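Local coordinates for TetR family transcriptional regulator (Mycobacterium smegmatis, PDB 5XS9), which probably binds operator DNA as a dimeric TetR-family repressor (BioQ) and regulates genes of biotin metabolism, at residues A10-I15 / R27-E32; V54-L59 / S105-E110; A70-I75 / G184-G189; A85-T90 / D146-L151; Y138-F143 / R172-G177. All coordinates share one frame; numbering follows the deposited sequence.

Interaction 1: residues A10-I15 / R27-E32; sequences AAATKI and RRLARE
OE2 of Glu32, a residue whose aliphatic part packs on Ile15, is gripped by two nitrogens of Arg28. NE lies 2.9 Å from this oxygen and NH2 3.1 Å from it, a side-on grip in which both bonds stay in the guanidinium plane. NE takes the anti lone pair, whereas NH2 comes from above the carboxylate plane. Arg31 adds a long charge contact to the same oxygen, completing a small salt-bridge network one helical turn deep. The chains of Arg28 and Glu32 both bend at chi2 to close the pair, and their methylenes are turned to Ile15: its CD1 meets Glu32 CG at 3.5 Å and Arg28 CG at 4.1 Å. Deeper in, Leu29 has CG anti to the backbone N (chi1 -175°), and its CD1 reaches across to rest 3.4 Å from Ala12 N and 3.8 Å from Ala11 CB. The axes of the two segments pass 9.8 Å apart at 111°, with Leu29 lying on the small alanines. Leu50 of helix 47-58 also packs on Ala12 and Leu29. This is part of the hydrophobic core of the TetR-family DNA-binding domain, in which helix 5-19 backs helix 26-33, the first helix of the helix-turn-helix.

Interaction 2: residues V54-L59 / S105-E110; sequences VADHIL and SVVITE
The carboxylate of Asp56 is held on both faces: Val107 N and Ser105 OG reach OD1 from opposite sides of its plane, while Val106 N meets OD2 on the syn lone pair at 3.0 Å. The arrangement is an N-terminal cap of helix 106-122 in the TetR-family C-terminal domain, supplied partly by helix 47-58, which joins that domain to the DNA-binding one. The Val107 N bond to Asp56 OD1 is nearly straight (2.9 Å, 167°), and Ser105 OG donates to the same oxygen at 2.7 Å. Ser105 is itself the N-cap residue: with OG anti to its own N (chi1 169°), the hydroxyl also accepts from Ile108 N at 3.2 Å. The negative charge of Asp56 thus faces the N-terminal end of the helix, whose first-turn amides would probably stabilise it. Beside these bonds, Val107 CG2 lies against the Asp56 side chain, and Leu59, also covered by Val96, packs alongside. Leu59 CD1 sits 3.6 Å from Ser105 OG, and Leu59 CB meets Val107 CG1 at 3.6 Å.

Interaction 3: residues A70-I75 / G184-G189; sequences AWREQI and GLAAHG
The first turn of helix 71-87 faces the last turn of helix 170-186 with wide spacing, Arg72 and Ala186 being nearest at 8.6 Å between CA atoms, so the contact is made by side chains reaching across, in part onto the backbone of Ala186. Both helices belong to the TetR-family C-terminal domain, and the chain closes in a type I beta turn from Ala186 to Gly189. Trp71 does most of the bridging. Its CG lies between the backbone N and the carbonyl carbon (chi1 67°), which swings the indole across so that CH2 comes 3.8 Å from Ala186 N and CZ3 4.1 Å from Leu185 CB. Ala186 CB and Ile75 CD1 lie at the edge of the indole, in its plane. Arg72, extended from CG to NE, lays a face of its guanidinium over Trp71 CZ2 and brings NH2 to 3.6 Å from Ala186 CB. Val182 supports Trp71, Arg72 and Ile75 one turn earlier, while Leu185 also packs on Leu180 of the second subunit. Ile75 and Leu185 meet tip to tip, their CD1 atoms 3.4 Å apart, closer than usual van der Waals contact.

Interaction 4: residues A85-T90 / D146-L151; sequences ALLSHT and DEQSRL
Near the C-terminal end of helix 71-87, where the chain turns toward helix 92-101, Gln148 of the long helix 129-155 reaches the backbone at Leu86 to His89. Its CG is anti to the backbone N (chi1 -177°) and the chain runs straight on, carrying the amide across the gap. NE2 donates to Leu86 O at 3.1 Å (155°), approaching at an angle to the carbonyl plane, and lies 2.9 Å from His89 O. A water accepts from NE2 and donates to Leu87 O at 2.6 Å, which links the carbonyl of Leu87 to the same amide. The amide's OE1 accepts from Ala93 N at the start of helix 92-101. Leu87 runs past Gln148 in the opposite direction, its CD2 4.0 Å from Gln148 CB, and its CD1 rests 3.7 Å from Glu147 OE1. That carboxylate is bridged through OE2 to Arg83. The buried amide joins the end of helix 71-87, the following turn and the start of helix 92-101 to helix 129-155, within the all-helical C-terminal domain of TetR-family regulators.

Interaction 5: residues Y138-F143 / R172-G177; sequences YYVLGF and RQFRFG
Phe174, with CG anti to the backbone N (chi1 -176°), sends its ring from helix 170-186 toward helix 129-155, nearly antiparallel at 156°; these are the two helices that typically build the four-helix dimer bundle of TetR-family proteins. Its CB starts the contact, 3.6 Å from Phe143 CZ. CD1 then stands over a face of the Phe143 ring, 3.6 Å from Phe143 CD2, in an edge-to-face pair with centroids 5.1 Å apart and planes at 58°. Further out, CE1 touches Tyr139 CE2 at 3.8 Å, the two rings nearly parallel but slid apart so that they barely overlap. At the tip, CZ meets Val140 CG2 at 3.9 Å, in the ring plane. The cluster lies next to the dimer interface: Phe143 meets the ring of Tyr138 of the second subunit, and Gln173 OE1 bonds to Arg134 of that subunit. The polar end of Tyr139 is satisfied inside the contact, its OH donating to Phe174 O at 2.8 Å and sitting 3.3 Å from Gly177 CA.

How the interactions relate
Interactions 2, 4 and 5 are buried, whereas interactions 1 and 3 are partly buried, lie on opposite sides of the chain's centre and are about 41 Å apart between centres. Interaction 1 holds the DNA-binding domain by apolar packing edged with charge; it touches interaction 2, where Thr13 meets His57, and interaction 4 through His89. The polar grips come at helix termini: a carboxylate at a helix start in interaction 2, an amide at a helix end in interaction 4. Leu59 on Leu86 joins those two. Interactions 3 and 4 share helix 71-87, 4 and 5 helix 129-155, and 3 and 5 helix 170-186. Aromatic rings dominate 5, and 3, 4 and 5 all touch the second subunit.

Interaction 1: residues A10-I15 / R27-E32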
# COMPACT_ATOMS: atom_id res chain seq x y z
N ALA A 10 -17.66 -12.87 -11.86
CA ALA A 10 -16.68 -13.71 -12.47
C ALA A 10 -16.10 -13.13 -13.78
O ALA A 10 -14.87 -13.19 -14.03
CB ALA A 10 -17.29 -15.12 -12.74
N ALA A 11 -16.96 -12.59 -14.62
CA ALA A 11 -16.48 -11.95 -15.85
C ALA A 11 -15.57 -10.77 -15.47
O ALA A 11 -14.52 -10.54 -16.09
CB ALA A 11 -17.65 -11.45 -16.69
N ALA A 12 -16.00 -10.01 -14.48
CA ALA A 12 -15.22 -8.81 -14.04
C ALA A 12 -13.83 -9.22 -13.54
O ALA A 12 -12.83 -8.55 -13.83
CB ALA A 12 -15.98 -8.09 -12.96
N THR A 13 -13.77 -10.39 -12.87
CA THR A 13 -12.54 -10.94 -12.32
C THR A 13 -11.59 -11.41 -13.41
O THR A 13 -10.37 -11.21 -13.36
CB THR A 13 -12.86 -12.05 -11.26
OG1 THR A 13 -13.59 -11.42 -10.22
CG2 THR A 13 -11.64 -12.69 -10.70
N LYS A 14 -12.16 -11.97 -14.45
CA LYS A 14 -11.37 -12.36 -15.62
C LYS A 14 -10.77 -11.15 -16.38
O LYS A 14 -9.64 -11.19 -16.82
CB LYS A 14 -12.28 -13.19 -16.55
CG LYS A 14 -11.56 -13.85 -17.71
CD LYS A 14 -12.52 -14.80 -18.43
CE LYS A 14 -12.18 -14.95 -19.90
NZ LYS A 14 -10.73 -15.21 -20.09
N ILE A 15 -11.50 -10.06 -16.49
CA ILE A 15 -10.94 -8.85 -17.09
C ILE A 15 -9.74 -8.37 -16.24
O ILE A 15 -8.68 -7.99 -16.76
CB ILE A 15 -12.02 -7.75 -17.20
CG1 ILE A 15 -13.06 -8.16 -18.24
CG2 ILE A 15 -11.42 -6.41 -17.60
CD1 ILE A 15 -14.38 -7.44 -18.13
N ARG A 27 -18.08 -0.21 -18.69
CA ARG A 27 -18.26 -0.32 -20.17
C ARG A 27 -17.52 -1.54 -20.71
O ARG A 27 -18.06 -2.26 -21.52
CB ARG A 27 -17.89 0.94 -20.93
CG ARG A 27 -16.40 1.20 -21.03
CD ARG A 27 -16.07 2.59 -21.56
NE ARG A 27 -14.71 3.01 -21.16
CZ ARG A 27 -14.35 3.40 -19.94
NH1 ARG A 27 -15.22 3.42 -18.91
NH2 ARG A 27 -13.10 3.77 -19.72
N ARG A 28 -16.31 -1.83 -20.21
CA ARG A 28 -15.60 -3.04 -20.68
C ARG A 28 -16.30 -4.32 -20.25
O ARG A 28 -16.38 -5.29 -21.00
CB ARG A 28 -14.14 -3.04 -20.15
CG ARG A 28 -13.36 -4.30 -20.53
CD ARG A 28 -12.96 -4.22 -21.96
NE ARG A 28 -12.31 -5.46 -22.39
CZ ARG A 28 -10.99 -5.63 -22.54
NH1 ARG A 28 -10.10 -4.66 -22.28
NH2 ARG A 28 -10.56 -6.81 -22.97
N LEU A 29 -16.81 -4.33 -19.03
CA LEU A 29 -17.49 -5.49 -18.50
C LEU A 29 -18.72 -5.78 -19.38
O LEU A 29 -18.97 -6.93 -19.70
CB LEU A 29 -17.95 -5.23 -17.06
CG LEU A 29 -18.59 -6.39 -16.31
CD1 LEU A 29 -17.75 -7.70 -16.34
CD2 LEU A 29 -18.87 -5.88 -14.92
N ALA A 30 -19.49 -4.73 -19.70
CA ALA A 30 -20.69 -4.91 -20.57
C ALA A 30 -20.31 -5.47 -21.94
O ALA A 30 -20.98 -6.36 -22.46
CB ALA A 30 -21.47 -3.64 -20.72
N ARG A 31 -19.23 -4.97 -22.51
CA ARG A 31 -18.75 -5.52 -23.78
C ARG A 31 -18.38 -7.02 -23.67
O ARG A 31 -18.86 -7.79 -24.46
CB ARG A 31 -17.61 -4.68 -24.32
CG ARG A 31 -17.05 -5.19 -25.62
CD ARG A 31 -16.31 -4.09 -26.37
NE ARG A 31 -15.05 -3.59 -25.78
CZ ARG A 31 -13.91 -4.29 -25.66
NH1 ARG A 31 -13.84 -5.59 -26.01
NH2 ARG A 31 -12.82 -3.68 -25.17
N GLU A 32 -17.63 -7.42 -22.63
CA GLU A 32 -17.26 -8.80 -22.44
C GLU A 32 -18.43 -9.71 -22.19
O GLU A 32 -18.39 -10.88 -22.55
CB GLU A 32 -16.27 -8.96 -21.30
CG GLU A 32 -14.94 -8.25 -21.53
CD GLU A 32 -14.17 -8.73 -22.75
OE1 GLU A 32 -14.30 -9.89 -23.17
OE2 GLU A 32 -13.41 -7.93 -23.30

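Interaction 2: residues V54-L59 / S105-E110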
# COMPACT_ATOMS: atom_id res chain seq x y z
N VAL A 54 -15.86 -7.53 -6.66
CA VAL A 54 -14.75 -8.28 -7.17
C VAL A 54 -13.72 -8.52 -6.01
O VAL A 54 -13.13 -9.63 -5.89
CB VAL A 54 -14.06 -7.55 -8.33
CG1 VAL A 54 -12.74 -8.18 -8.62
CG2 VAL A 54 -14.92 -7.53 -9.57
N ALA A 55 -13.49 -7.49 -5.19
CA ALA A 55 -12.64 -7.68 -3.93
C ALA A 55 -13.15 -8.86 -3.06
O ALA A 55 -12.38 -9.76 -2.68
CB ALA A 55 -12.60 -6.39 -3.12
N ASP A 56 -14.47 -8.92 -2.81
CA ASP A 56 -15.01 -10.03 -1.98
C ASP A 56 -14.92 -11.36 -2.61
O ASP A 56 -14.71 -12.34 -1.94
CB ASP A 56 -16.40 -9.72 -1.48
CG ASP A 56 -16.37 -8.58 -0.50
OD1 ASP A 56 -15.31 -8.35 0.15
OD2 ASP A 56 -17.35 -7.90 -0.35
N HIS A 57 -14.93 -11.38 -3.93
CA HIS A 57 -14.82 -12.62 -4.66
C HIS A 57 -13.39 -13.14 -4.59
O HIS A 57 -13.17 -14.33 -4.36
CB HIS A 57 -15.24 -12.39 -6.12
CG HIS A 57 -15.17 -13.61 -6.97
ND1 HIS A 57 -14.33 -13.72 -8.05
CD2 HIS A 57 -15.85 -14.77 -6.91
CE1 HIS A 57 -14.47 -14.91 -8.60
NE2 HIS A 57 -15.37 -15.57 -7.91
N ILE A 58 -12.44 -12.24 -4.85
CA ILE A 58 -10.97 -12.47 -4.70
C ILE A 58 -10.64 -12.98 -3.29
O ILE A 58 -9.74 -13.78 -3.11
CB ILE A 58 -10.21 -11.11 -4.98
CG1 ILE A 58 -10.12 -10.85 -6.47
CG2 ILE A 58 -8.80 -11.02 -4.45
CD1 ILE A 58 -9.67 -9.41 -6.74
N LEU A 59 -11.32 -12.48 -2.29
CA LEU A 59 -11.02 -12.78 -0.90
C LEU A 59 -11.87 -13.94 -0.32
O LEU A 59 -11.72 -14.28 0.86
CB LEU A 59 -11.33 -11.50 -0.05
CG LEU A 59 -10.40 -10.31 -0.23
CD1 LEU A 59 -10.90 -9.10 0.53
CD2 LEU A 59 -8.98 -10.66 0.16
N SER A 105 -15.66 -3.57 0.61
CA SER A 105 -15.35 -5.01 0.76
C SER A 105 -15.82 -5.46 2.14
O SER A 105 -15.32 -5.01 3.15
CB SER A 105 -13.85 -5.29 0.63
OG SER A 105 -13.45 -6.62 1.02
N VAL A 106 -16.74 -6.43 2.14
CA VAL A 106 -17.23 -7.08 3.35
C VAL A 106 -16.18 -8.05 3.89
O VAL A 106 -16.02 -8.19 5.09
CB VAL A 106 -18.58 -7.82 3.03
CG1 VAL A 106 -19.04 -8.68 4.20
CG2 VAL A 106 -19.64 -6.77 2.70
N VAL A 107 -15.47 -8.76 3.04
CA VAL A 107 -14.57 -9.72 3.56
C VAL A 107 -13.41 -9.07 4.31
O VAL A 107 -12.97 -9.57 5.33
CB VAL A 107 -14.09 -10.68 2.47
CG1 VAL A 107 -13.13 -11.67 3.05
CG2 VAL A 107 -15.31 -11.44 1.87
N ILE A 108 -12.86 -7.98 3.80
CA ILE A 108 -11.72 -7.37 4.51
C ILE A 108 -12.17 -6.90 5.91
O ILE A 108 -11.44 -7.04 6.87
CB ILE A 108 -11.07 -6.23 3.65
CG1 ILE A 108 -9.70 -5.91 4.23
CG2 ILE A 108 -11.95 -5.02 3.60
CD1 ILE A 108 -8.70 -6.99 3.88
N THR A 109 -13.40 -6.40 6.02
CA THR A 109 -13.97 -5.96 7.30
C THR A 109 -14.06 -7.18 8.25
O THR A 109 -13.66 -7.11 9.41
CB THR A 109 -15.36 -5.35 7.07
OG1 THR A 109 -15.21 -4.21 6.24
CG2 THR A 109 -16.04 -4.92 8.39
N GLU A 110 -14.51 -8.32 7.72
CA GLU A 110 -14.49 -9.53 8.50
C GLU A 110 -13.05 -9.92 8.95
O GLU A 110 -12.87 -10.41 10.05
CB GLU A 110 -15.07 -10.74 7.75
CG GLU A 110 -16.54 -10.63 7.44
CD GLU A 110 -17.02 -11.76 6.50
OE1 GLU A 110 -16.28 -12.75 6.26
OE2 GLU A 110 -18.17 -11.62 6.02

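Interaction 3: residues A70-I75 / G184-G189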
# COMPACT_ATOMS: atom_id res chain seq x y z
N ALA A 70 -3.56 -20.74 18.80
CA ALA A 70 -3.07 -19.72 19.67
C ALA A 70 -3.05 -18.36 18.90
O ALA A 70 -2.94 -18.32 17.66
CB ALA A 70 -1.72 -20.14 20.20
N TRP A 71 -3.19 -17.24 19.61
CA TRP A 71 -3.42 -15.97 18.94
C TRP A 71 -2.29 -15.62 17.95
O TRP A 71 -2.60 -15.13 16.87
CB TRP A 71 -3.69 -14.81 19.93
CG TRP A 71 -2.59 -14.39 20.79
CD1 TRP A 71 -2.31 -14.79 22.11
CD2 TRP A 71 -1.51 -13.50 20.42
NE1 TRP A 71 -1.16 -14.16 22.54
CE2 TRP A 71 -0.67 -13.35 21.54
CE3 TRP A 71 -1.21 -12.78 19.26
CZ2 TRP A 71 0.45 -12.52 21.53
CZ3 TRP A 71 -0.04 -11.93 19.27
CH2 TRP A 71 0.75 -11.85 20.37
N ARG A 72 -1.06 -15.90 18.29
CA ARG A 72 0.06 -15.64 17.37
C ARG A 72 -0.12 -16.31 16.02
O ARG A 72 0.05 -15.68 14.94
CB ARG A 72 1.43 -16.03 17.99
CG ARG A 72 1.83 -15.18 19.18
CD ARG A 72 3.07 -15.77 19.83
NE ARG A 72 3.63 -14.94 20.90
CZ ARG A 72 3.15 -14.86 22.15
NH1 ARG A 72 2.05 -15.50 22.53
NH2 ARG A 72 3.74 -14.06 23.02
N GLU A 73 -0.52 -17.57 16.08
CA GLU A 73 -0.70 -18.38 14.91
C GLU A 73 -1.97 -17.98 14.19
O GLU A 73 -2.05 -18.01 12.98
CB GLU A 73 -0.70 -19.90 15.29
CG GLU A 73 0.69 -20.52 15.40
CD GLU A 73 1.62 -19.97 16.51
OE1 GLU A 73 2.76 -19.46 16.17
OE2 GLU A 73 1.23 -20.05 17.71
N GLN A 74 -2.97 -17.52 14.89
CA GLN A 74 -4.07 -16.93 14.18
C GLN A 74 -3.70 -15.74 13.26
O GLN A 74 -4.27 -15.57 12.14
CB GLN A 74 -5.14 -16.38 15.15
CG GLN A 74 -5.83 -17.46 16.02
CD GLN A 74 -6.71 -16.87 17.09
OE1 GLN A 74 -7.36 -15.85 16.92
NE2 GLN A 74 -6.74 -17.55 18.24
N ILE A 75 -2.85 -14.85 13.78
CA ILE A 75 -2.43 -13.71 12.98
C ILE A 75 -1.63 -14.22 11.78
O ILE A 75 -1.88 -13.83 10.65
CB ILE A 75 -1.60 -12.77 13.80
CG1 ILE A 75 -2.56 -12.04 14.78
CG2 ILE A 75 -0.89 -11.78 12.85
CD1 ILE A 75 -1.84 -11.34 15.81
N GLY A 184 5.28 -7.09 18.79
CA GLY A 184 4.75 -5.81 19.28
C GLY A 184 3.40 -5.92 19.97
O GLY A 184 3.17 -5.30 20.99
N LEU A 185 2.51 -6.77 19.45
CA LEU A 185 1.27 -7.03 20.10
C LEU A 185 1.49 -7.67 21.45
O LEU A 185 0.83 -7.29 22.42
CB LEU A 185 0.36 -7.89 19.24
CG LEU A 185 -0.23 -7.29 17.98
CD1 LEU A 185 -0.79 -8.28 17.00
CD2 LEU A 185 -1.30 -6.22 18.28
N ALA A 186 2.41 -8.64 21.50
CA ALA A 186 2.70 -9.39 22.73
C ALA A 186 3.22 -8.46 23.80
O ALA A 186 2.87 -8.61 24.94
CB ALA A 186 3.71 -10.50 22.46
N ALA A 187 4.00 -7.45 23.43
CA ALA A 187 4.35 -6.35 24.35
C ALA A 187 3.21 -5.72 25.10
O ALA A 187 3.45 -5.24 26.18
CB ALA A 187 5.20 -5.29 23.71
N HIS A 188 1.97 -5.80 24.61
CA HIS A 188 0.78 -5.47 25.41
C HIS A 188 0.41 -6.58 26.52
O HIS A 188 -0.50 -6.41 27.29
CB HIS A 188 -0.38 -5.18 24.46
CG HIS A 188 -0.26 -3.85 23.76
ND1 HIS A 188 0.74 -3.55 22.86
CD2 HIS A 188 -0.97 -2.72 23.94
CE1 HIS A 188 0.61 -2.28 22.50
NE2 HIS A 188 -0.41 -1.76 23.13
N GLY A 189 1.11 -7.70 26.58
CA GLY A 189 0.82 -8.76 27.50
C GLY A 189 1.55 -8.52 28.80
O GLY A 189 1.04 -8.91 29.82

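Interaction 4: residues A85-T90 / D146-L151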
# COMPACT_ATOMS: atom_id res chain seq x y z
N ALA A 85 -4.35 -14.83 -1.35
CA ALA A 85 -5.50 -14.44 -2.16
C ALA A 85 -5.24 -13.20 -3.00
O ALA A 85 -5.61 -13.15 -4.18
CB ALA A 85 -6.74 -14.29 -1.32
N LEU A 86 -4.52 -12.21 -2.46
CA LEU A 86 -4.24 -11.04 -3.22
C LEU A 86 -3.31 -11.35 -4.39
O LEU A 86 -3.45 -10.81 -5.50
CB LEU A 86 -3.60 -9.93 -2.36
CG LEU A 86 -4.39 -9.49 -1.12
CD1 LEU A 86 -3.53 -8.63 -0.18
CD2 LEU A 86 -5.69 -8.80 -1.53
N LEU A 87 -2.32 -12.21 -4.14
CA LEU A 87 -1.35 -12.57 -5.18
C LEU A 87 -1.91 -13.43 -6.32
O LEU A 87 -1.29 -13.55 -7.34
CB LEU A 87 -0.15 -13.28 -4.58
CG LEU A 87 0.72 -12.35 -3.74
CD1 LEU A 87 1.83 -13.21 -3.16
CD2 LEU A 87 1.28 -11.17 -4.52
N SER A 88 -3.09 -13.96 -6.12
CA SER A 88 -3.77 -14.87 -7.04
C SER A 88 -4.41 -14.15 -8.17
O SER A 88 -4.83 -14.81 -9.08
CB SER A 88 -4.88 -15.68 -6.29
OG SER A 88 -4.21 -16.52 -5.43
N HIS A 89 -4.61 -12.82 -8.08
CA HIS A 89 -5.16 -12.04 -9.15
C HIS A 89 -4.31 -10.85 -9.47
O HIS A 89 -3.76 -10.26 -8.57
CB HIS A 89 -6.55 -11.58 -8.77
CG HIS A 89 -7.45 -12.73 -8.44
ND1 HIS A 89 -8.11 -13.46 -9.40
CD2 HIS A 89 -7.68 -13.35 -7.26
CE1 HIS A 89 -8.76 -14.45 -8.83
NE2 HIS A 89 -8.50 -14.43 -7.54
N THR A 90 -4.18 -10.53 -10.77
CA THR A 90 -3.55 -9.32 -11.23
C THR A 90 -4.13 -8.05 -10.52
O THR A 90 -5.34 -7.82 -10.43
CB THR A 90 -3.76 -9.13 -12.73
OG1 THR A 90 -3.43 -10.34 -13.42
CG2 THR A 90 -2.87 -7.92 -13.33
N ASP A 146 3.48 -3.69 -2.98
CA ASP A 146 4.83 -3.47 -3.42
C ASP A 146 5.36 -4.74 -4.14
O ASP A 146 5.92 -4.66 -5.24
CB ASP A 146 5.68 -3.16 -2.22
CG ASP A 146 7.17 -2.95 -2.55
OD1 ASP A 146 7.55 -1.86 -2.91
OD2 ASP A 146 7.97 -3.88 -2.42
N GLU A 147 5.11 -5.90 -3.53
CA GLU A 147 5.55 -7.21 -4.09
C GLU A 147 4.96 -7.49 -5.49
O GLU A 147 5.64 -7.84 -6.44
CB GLU A 147 5.19 -8.31 -3.10
CG GLU A 147 5.49 -9.73 -3.55
CD GLU A 147 5.04 -10.75 -2.52
OE1 GLU A 147 4.05 -10.55 -1.78
OE2 GLU A 147 5.70 -11.77 -2.46
N GLN A 148 3.69 -7.25 -5.63
CA GLN A 148 2.98 -7.52 -6.86
C GLN A 148 3.28 -6.51 -7.95
O GLN A 148 3.41 -6.89 -9.12
CB GLN A 148 1.51 -7.66 -6.49
CG GLN A 148 0.56 -8.02 -7.56
CD GLN A 148 -0.78 -8.39 -6.96
OE1 GLN A 148 -1.42 -7.59 -6.24
NE2 GLN A 148 -1.24 -9.59 -7.27
N SER A 149 3.47 -5.23 -7.61
CA SER A 149 3.96 -4.36 -8.58
C SER A 149 5.31 -4.82 -9.13
O SER A 149 5.54 -4.75 -10.32
CB SER A 149 4.24 -2.95 -8.04
OG SER A 149 3.05 -2.53 -7.51
N ARG A 150 6.22 -5.16 -8.26
CA ARG A 150 7.52 -5.63 -8.70
C ARG A 150 7.47 -6.90 -9.56
O ARG A 150 8.11 -6.96 -10.57
CB ARG A 150 8.47 -5.78 -7.54
CG ARG A 150 8.80 -4.42 -6.94
CD ARG A 150 9.93 -4.47 -5.92
NE ARG A 150 9.47 -4.75 -4.61
CZ ARG A 150 9.52 -5.95 -4.01
NH1 ARG A 150 10.09 -7.02 -4.61
NH2 ARG A 150 8.97 -6.10 -2.78
N LEU A 151 6.64 -7.86 -9.19
CA LEU A 151 6.51 -9.12 -9.95
C LEU A 151 5.90 -8.82 -11.31
O LEU A 151 6.34 -9.38 -12.31
CB LEU A 151 5.64 -10.16 -9.21
CG LEU A 151 6.15 -10.86 -7.95
CD1 LEU A 151 5.00 -11.60 -7.20
CD2 LEU A 151 7.29 -11.80 -8.38
O HOH W 1 0.52 -11.93 -8.14

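Interaction 5: residues Y138-F143 / R172-G177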
# COMPACT_ATOMS: atom_id res chain seq x y z
N TYR A 138 -2.66 -2.89 7.24
CA TYR A 138 -1.90 -1.96 6.48
C TYR A 138 -0.54 -2.51 6.11
O TYR A 138 -0.06 -2.27 4.99
CB TYR A 138 -1.76 -0.63 7.19
CG TYR A 138 -3.05 0.10 7.40
CD1 TYR A 138 -3.97 0.21 6.39
CD2 TYR A 138 -3.31 0.75 8.61
CE1 TYR A 138 -5.15 0.86 6.61
CE2 TYR A 138 -4.47 1.46 8.81
CZ TYR A 138 -5.37 1.54 7.81
OH TYR A 138 -6.57 2.22 7.98
N TYR A 139 0.09 -3.19 7.03
CA TYR A 139 1.34 -3.87 6.68
C TYR A 139 1.17 -4.88 5.51
O TYR A 139 1.96 -4.89 4.53
CB TYR A 139 1.97 -4.55 7.88
CG TYR A 139 3.02 -5.59 7.50
CD1 TYR A 139 4.23 -5.21 6.96
CD2 TYR A 139 2.74 -6.96 7.54
CE1 TYR A 139 5.18 -6.14 6.58
CE2 TYR A 139 3.68 -7.89 7.12
CZ TYR A 139 4.91 -7.49 6.64
OH TYR A 139 5.92 -8.40 6.25
N VAL A 140 0.15 -5.69 5.61
CA VAL A 140 -0.03 -6.77 4.62
C VAL A 140 -0.35 -6.15 3.24
O VAL A 140 0.17 -6.55 2.20
CB VAL A 140 -1.17 -7.71 4.99
CG1 VAL A 140 -1.49 -8.65 3.79
CG2 VAL A 140 -0.85 -8.46 6.24
N LEU A 141 -1.18 -5.13 3.23
CA LEU A 141 -1.45 -4.43 2.00
C LEU A 141 -0.29 -3.65 1.39
O LEU A 141 -0.09 -3.69 0.15
CB LEU A 141 -2.73 -3.55 2.12
CG LEU A 141 -4.02 -4.24 2.48
CD1 LEU A 141 -5.04 -3.13 2.78
CD2 LEU A 141 -4.46 -5.17 1.39
N GLY A 142 0.48 -2.94 2.19
CA GLY A 142 1.67 -2.22 1.68
C GLY A 142 2.70 -3.22 1.15
O GLY A 142 3.28 -3.07 0.06
N PHE A 143 2.91 -4.27 1.90
CA PHE A 143 3.87 -5.32 1.51
C PHE A 143 3.48 -5.90 0.18
O PHE A 143 4.30 -5.97 -0.73
CB PHE A 143 3.95 -6.41 2.55
CG PHE A 143 4.94 -7.51 2.23
CD1 PHE A 143 6.20 -7.49 2.82
CD2 PHE A 143 4.64 -8.48 1.32
CE1 PHE A 143 7.14 -8.44 2.57
CE2 PHE A 143 5.60 -9.49 1.03
CZ PHE A 143 6.83 -9.48 1.69
N ARG A 172 9.58 -15.38 3.12
CA ARG A 172 10.37 -15.23 4.32
C ARG A 172 10.34 -13.74 4.79
O ARG A 172 10.27 -13.47 5.97
CB ARG A 172 11.79 -15.63 4.07
CG ARG A 172 12.73 -15.32 5.22
CD ARG A 172 14.04 -16.05 5.05
NE ARG A 172 15.01 -15.68 6.08
CZ ARG A 172 15.72 -16.54 6.83
NH1 ARG A 172 15.61 -17.87 6.69
NH2 ARG A 172 16.57 -16.06 7.73
N GLN A 173 10.37 -12.83 3.83
CA GLN A 173 10.35 -11.38 4.17
C GLN A 173 8.98 -11.03 4.81
O GLN A 173 8.89 -10.29 5.77
CB GLN A 173 10.47 -10.57 2.87
CG GLN A 173 11.78 -10.78 2.12
CD GLN A 173 12.88 -10.24 2.94
OE1 GLN A 173 12.82 -9.09 3.36
NE2 GLN A 173 13.89 -11.04 3.18
N PHE A 174 7.92 -11.60 4.23
CA PHE A 174 6.57 -11.37 4.72
C PHE A 174 6.43 -11.82 6.17
O PHE A 174 5.93 -11.05 7.01
CB PHE A 174 5.55 -12.06 3.78
CG PHE A 174 4.12 -11.80 4.15
CD1 PHE A 174 3.60 -10.48 4.13
CD2 PHE A 174 3.29 -12.85 4.60
CE1 PHE A 174 2.27 -10.23 4.47
CE2 PHE A 174 1.94 -12.61 4.93
CZ PHE A 174 1.42 -11.31 4.89
N ARG A 175 6.93 -13.00 6.46
CA ARG A 175 6.93 -13.62 7.77
C ARG A 175 7.71 -12.81 8.78
O ARG A 175 7.33 -12.70 9.94
CB ARG A 175 7.49 -15.09 7.69
CG ARG A 175 7.67 -15.71 9.08
CD ARG A 175 7.92 -17.23 9.10
NE ARG A 175 9.34 -17.43 8.82
CZ ARG A 175 9.83 -17.79 7.66
NH1 ARG A 175 9.01 -18.07 6.65
NH2 ARG A 175 11.17 -17.91 7.50
N PHE A 176 8.78 -12.22 8.35
CA PHE A 176 9.64 -11.47 9.27
C PHE A 176 8.85 -10.22 9.77
O PHE A 176 8.83 -9.97 10.96
CB PHE A 176 10.93 -10.97 8.59
CG PHE A 176 11.82 -10.21 9.50
CD1 PHE A 176 12.76 -10.86 10.26
CD2 PHE A 176 11.64 -8.82 9.66
CE1 PHE A 176 13.53 -10.17 11.17
CE2 PHE A 176 12.44 -8.14 10.55
CZ PHE A 176 13.35 -8.80 11.32
N GLY A 177 8.15 -9.54 8.88
CA GLY A 177 7.35 -8.33 9.26
C GLY A 177 6.17 -8.71 10.11
O GLY A 177 5.84 -8.04 11.05